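Local coordinates for protein cysteine synthase (Helicobacter pylori, PDB 6AHI) that uses pyridoxal 5'-phosphate to make L-cysteine from O-acetyl-L-serine and sulfide, and also acts as an O-acetylserine-dependent cystathionine beta-synthase, at residues 4-7 with 8-11; 293-296 with 297-300. One frame throughout, in Å; residues are numbered along the deposited sequence.

Contact 1 (4-7 with 8-11) comes first along the chain: it starts on the last residue of strand 3-4 and runs into the loop before strand 16-19. Contact 2 (293-296 with 297-300) lies near the other terminus, just after strand 287-292. Strands 16-19 and 287-292 belong to the same mixed sheet, with strand 31-36 between them. The two contacts do not touch: their centres are 21 Å apart and their nearest atoms about 11 Å. Both lie against helix 76-85, contact 1 at L83 and V84, contact 2 through R298 at N76 and I79. Both lie at the homodimer interface, and contact 2 additionally borders the probable cofactor site.

Contact 1: 4-7 with 8-11; sequences ITTM and QDAI
T6 and Q8 meet in an ST turn that starts a short 3-10 segment: T6 OG1 accepts the backbone N-H of Q8, at 3.3 Å from Q8 N. Its hydroxyl can do this because OG1 stands anti to its own backbone N (chi1 166°), swung beside the carbonyl carbon and against the Q8 side chain. Two 3-10 bonds then follow in succession, D9 N to T6 O at 3.0 Å and A10 N to M7 O, also 3.0 Å. T6 thus supplies two acceptors to the turn, hydroxyl and carbonyl. Within 8-11, I11 N continues the pattern to Q8 O, while Q8 OE1 turns away to a weak hydrogen bond with Q51. One donor is left without an acceptor: T5 N is buried here, and D9 OD2 stays 3.7 Å from it. I4 lays CG2 along D9 CB, the two side chains running past each other in opposite directions. Beyond this, I4 joins a parallel strand of the second subunit and packs on F17 of that subunit, tying the turn to the dimer interface. The T6 and D9 side chains cross at about a right angle, with T6 CG2 3.3 Å from D9 OD1.

Contact 2: 293-296 with 297-300; sequences PDVA and DRYL
Y299 folds back over the turn to bring OH to D294 OD2, donating a hydrogen bond modelled at 2.4 Å; that length is so short that its exact value is doubtful. The carboxylate comes to the edge of the phenol, with D294 CG in the ring plane, and is itself turned 60° from it. V295 O also sits at that edge, 3.4 Å from Y299 CE2. The motif is a 3-10 turn following strand 287-292, closed by Y299 N to A296 O at 2.9 Å, which fixes the backbone from which the tyrosine reaches back. Beside it, V295 CG2 lies over one face of the R298 guanidinium and approaches its chain more closely, 3.3 Å from R298 CD. A bend at chi2 (79°) turns the arginine chain so that it crosses the valine obliquely.

Further out, N76 ND2 also bonds D294 OD2, and K104 NZ bonds Y299 OH. R298 NH2 is held by G42 O, whereas its NE makes a salt bridge to D297 OD2 of the second subunit; the local D297 returns the same bridge to R298 of that subunit. N76, and S267 close by, probably bind pyridoxal 5'-phosphate, as in related enzymes. OD2 of D294 accepts from both N76 and, at the doubtful short distance, Y299; this is consistent with D294 acting from a second shell, helping to orient the asparagine toward the cofactor.

Contact 1: 4-7 with 8-11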
loop_
_atom_site.group_PDB
_atom_site.type_symbol
_atom_site.label_atom_id
_atom_site.label_comp_id
_atom_site.label_asym_id
_atom_site.label_seq_id
_atom_site.Cartn_x
_atom_site.Cartn_y
_atom_site.Cartn_z
ATOM N N ILE A 4 -9.113 -6.183 -13.422
ATOM C CA ILE A 4 -8.493 -7.401 -12.908
ATOM C C ILE A 4 -9.520 -8.273 -12.163
ATOM O O ILE A 4 -10.548 -7.804 -11.677
ATOM C CB ILE A 4 -7.290 -7.061 -12.018
ATOM C CG1 ILE A 4 -7.688 -6.384 -10.713
ATOM C CG2 ILE A 4 -6.283 -6.215 -12.767
ATOM C CD1 ILE A 4 -6.508 -5.910 -9.924
ATOM N N THR A 5 -9.274 -9.593 -12.172
ATOM C CA THR A 5 -10.153 -10.566 -11.529
ATOM C C THR A 5 -9.367 -11.322 -10.452
ATOM O O THR A 5 -9.921 -12.147 -9.764
ATOM C CB THR A 5 -10.802 -11.551 -12.518
ATOM O OG1 THR A 5 -9.761 -12.253 -13.194
ATOM C CG2 THR A 5 -11.720 -10.893 -13.528
ATOM N N THR A 6 -8.088 -10.982 -10.305
ATOM C CA THR A 6 -7.198 -11.547 -9.314
ATOM C C THR A 6 -6.151 -10.485 -8.961
ATOM O O THR A 6 -5.671 -9.761 -9.847
ATOM C CB THR A 6 -6.556 -12.848 -9.842
ATOM O OG1 THR A 6 -5.465 -13.194 -9.006
ATOM C CG2 THR A 6 -5.959 -12.738 -11.227
ATOM N N MET A 7 -5.826 -10.354 -7.672
ATOM C CA MET A 7 -4.865 -9.317 -7.264
ATOM C C MET A 7 -3.455 -9.655 -7.790
ATOM O O MET A 7 -2.589 -8.802 -7.898
ATOM C CB MET A 7 -4.866 -9.164 -5.742
ATOM C CG MET A 7 -5.969 -8.232 -5.248
ATOM S SD MET A 7 -6.254 -6.753 -6.300
ATOM C CE MET A 7 -4.838 -5.756 -5.857
ATOM N N GLN A 8 -3.261 -10.925 -8.171
ATOM C CA GLN A 8 -2.059 -11.388 -8.833
ATOM C C GLN A 8 -1.778 -10.645 -10.118
ATOM O O GLN A 8 -0.605 -10.446 -10.424
ATOM C CB GLN A 8 -2.224 -12.830 -9.275
ATOM C CG GLN A 8 -1.968 -13.796 -8.159
ATOM C CD GLN A 8 -1.416 -15.001 -8.857
ATOM O OE1 GLN A 8 -0.405 -14.903 -9.562
ATOM N NE2 GLN A 8 -2.099 -16.124 -8.677
ATOM N N ASP A 9 -2.829 -10.243 -10.835
ATOM C CA ASP A 9 -2.681 -9.499 -12.076
ATOM C C ASP A 9 -1.964 -8.153 -11.838
ATOM O O ASP A 9 -1.524 -7.495 -12.778
ATOM C CB ASP A 9 -4.039 -9.213 -12.738
ATOM C CG ASP A 9 -4.754 -10.369 -13.437
ATOM O OD1 ASP A 9 -4.118 -11.432 -13.648
ATOM O OD2 ASP A 9 -5.973 -10.190 -13.772
ATOM N N ALA A 10 -1.913 -7.685 -10.590
ATOM C CA ALA A 10 -1.377 -6.365 -10.291
ATOM C C ALA A 10 0.068 -6.450 -9.764
ATOM O O ALA A 10 0.601 -5.433 -9.362
ATOM C CB ALA A 10 -2.303 -5.685 -9.301
ATOM N N ILE A 11 0.667 -7.658 -9.694
ATOM C CA ILE A 11 2.074 -7.851 -9.212
ATOM C C ILE A 11 3.035 -7.305 -10.278
ATOM O O ILE A 11 2.842 -7.520 -11.467
ATOM C CB ILE A 11 2.383 -9.322 -8.832
ATOM C CG1 ILE A 11 1.633 -9.724 -7.556
ATOM C CG2 ILE A 11 3.882 -9.533 -8.663
ATOM C CD1 ILE A 11 1.610 -11.198 -7.258
#

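Contact 2: 293-296 with 297-300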
loop_
_atom_site.group_PDB
_atom_site.type_symbol
_atom_site.label_atom_id
_atom_site.label_comp_id
_atom_site.label_asym_id
_atom_site.label_seq_id
_atom_site.Cartn_x
_atom_site.Cartn_y
_atom_site.Cartn_z
ATOM N N PRO A 293 12.330 -2.583 -0.684
ATOM C CA PRO A 293 11.579 -3.838 -0.610
ATOM C C PRO A 293 10.127 -3.820 -0.097
ATOM O O PRO A 293 9.329 -4.562 -0.628
ATOM C CB PRO A 293 12.462 -4.735 0.275
ATOM C CG PRO A 293 13.836 -4.148 0.153
ATOM C CD PRO A 293 13.578 -2.657 0.084
ATOM N N ASP A 294 9.778 -3.003 0.901
ATOM C CA ASP A 294 8.453 -3.141 1.512
ATOM C C ASP A 294 7.967 -1.818 2.109
ATOM O O ASP A 294 8.713 -0.871 2.221
ATOM C CB ASP A 294 8.449 -4.311 2.502
ATOM C CG ASP A 294 8.904 -4.042 3.926
ATOM O OD1 ASP A 294 9.682 -3.083 4.142
ATOM O OD2 ASP A 294 8.529 -4.875 4.819
ATOM N N VAL A 295 6.683 -1.825 2.497
ATOM C CA VAL A 295 5.945 -0.690 3.003
ATOM C C VAL A 295 6.220 -0.479 4.489
ATOM O O VAL A 295 6.380 -1.446 5.246
ATOM C CB VAL A 295 4.424 -0.847 2.787
ATOM C CG1 VAL A 295 4.059 -0.913 1.333
ATOM C CG2 VAL A 295 3.835 -2.034 3.536
ATOM N N ALA A 296 6.185 0.792 4.901
ATOM C CA ALA A 296 6.439 1.192 6.292
ATOM C C ALA A 296 5.295 0.761 7.234
ATOM O O ALA A 296 5.534 0.580 8.417
ATOM C CB ALA A 296 6.644 2.682 6.388
ATOM N N ASP A 297 4.073 0.636 6.695
ATOM C CA ASP A 297 2.838 0.489 7.469
ATOM C C ASP A 297 2.903 -0.684 8.438
ATOM O O ASP A 297 2.307 -0.620 9.500
ATOM C CB ASP A 297 1.622 0.243 6.576
ATOM C CG ASP A 297 1.376 1.356 5.591
ATOM O OD1 ASP A 297 2.332 1.719 4.826
ATOM O OD2 ASP A 297 0.253 1.846 5.588
ATOM N N ARG A 298 3.616 -1.748 8.069
ATOM C CA ARG A 298 3.635 -2.947 8.915
ATOM C C ARG A 298 4.607 -2.759 10.095
ATOM O O ARG A 298 4.734 -3.659 10.895
ATOM C CB ARG A 298 4.022 -4.188 8.097
ATOM C CG ARG A 298 2.925 -4.784 7.214
ATOM C CD ARG A 298 2.671 -4.071 5.925
ATOM N NE ARG A 298 1.687 -4.728 5.065
ATOM C CZ ARG A 298 1.975 -5.536 4.043
ATOM N NH1 ARG A 298 3.200 -6.014 3.890
ATOM N NH2 ARG A 298 1.023 -5.864 3.189
ATOM N N TYR A 299 5.228 -1.584 10.247
ATOM C CA TYR A 299 6.167 -1.344 11.299
ATOM C C TYR A 299 5.773 -0.147 12.169
ATOM O O TYR A 299 6.534 0.236 13.051
ATOM C CB TYR A 299 7.575 -1.136 10.745
ATOM C CG TYR A 299 8.042 -2.214 9.805
ATOM C CD1 TYR A 299 8.547 -3.424 10.264
ATOM C CD2 TYR A 299 7.962 -2.019 8.435
ATOM C CE1 TYR A 299 8.972 -4.405 9.378
ATOM C CE2 TYR A 299 8.403 -2.973 7.534
ATOM C CZ TYR A 299 8.898 -4.177 8.006
ATOM O OH TYR A 299 9.335 -5.099 7.095
ATOM N N LEU A 300 4.554 0.371 12.016
ATOM C CA LEU A 300 4.151 1.548 12.802
ATOM C C LEU A 300 4.062 1.195 14.296
ATOM O O LEU A 300 4.370 2.041 15.108
ATOM C CB LEU A 300 2.837 2.119 12.257
ATOM C CG LEU A 300 2.942 2.695 10.840
ATOM C CD1 LEU A 300 1.590 3.032 10.245
ATOM C CD2 LEU A 300 3.834 3.927 10.842
#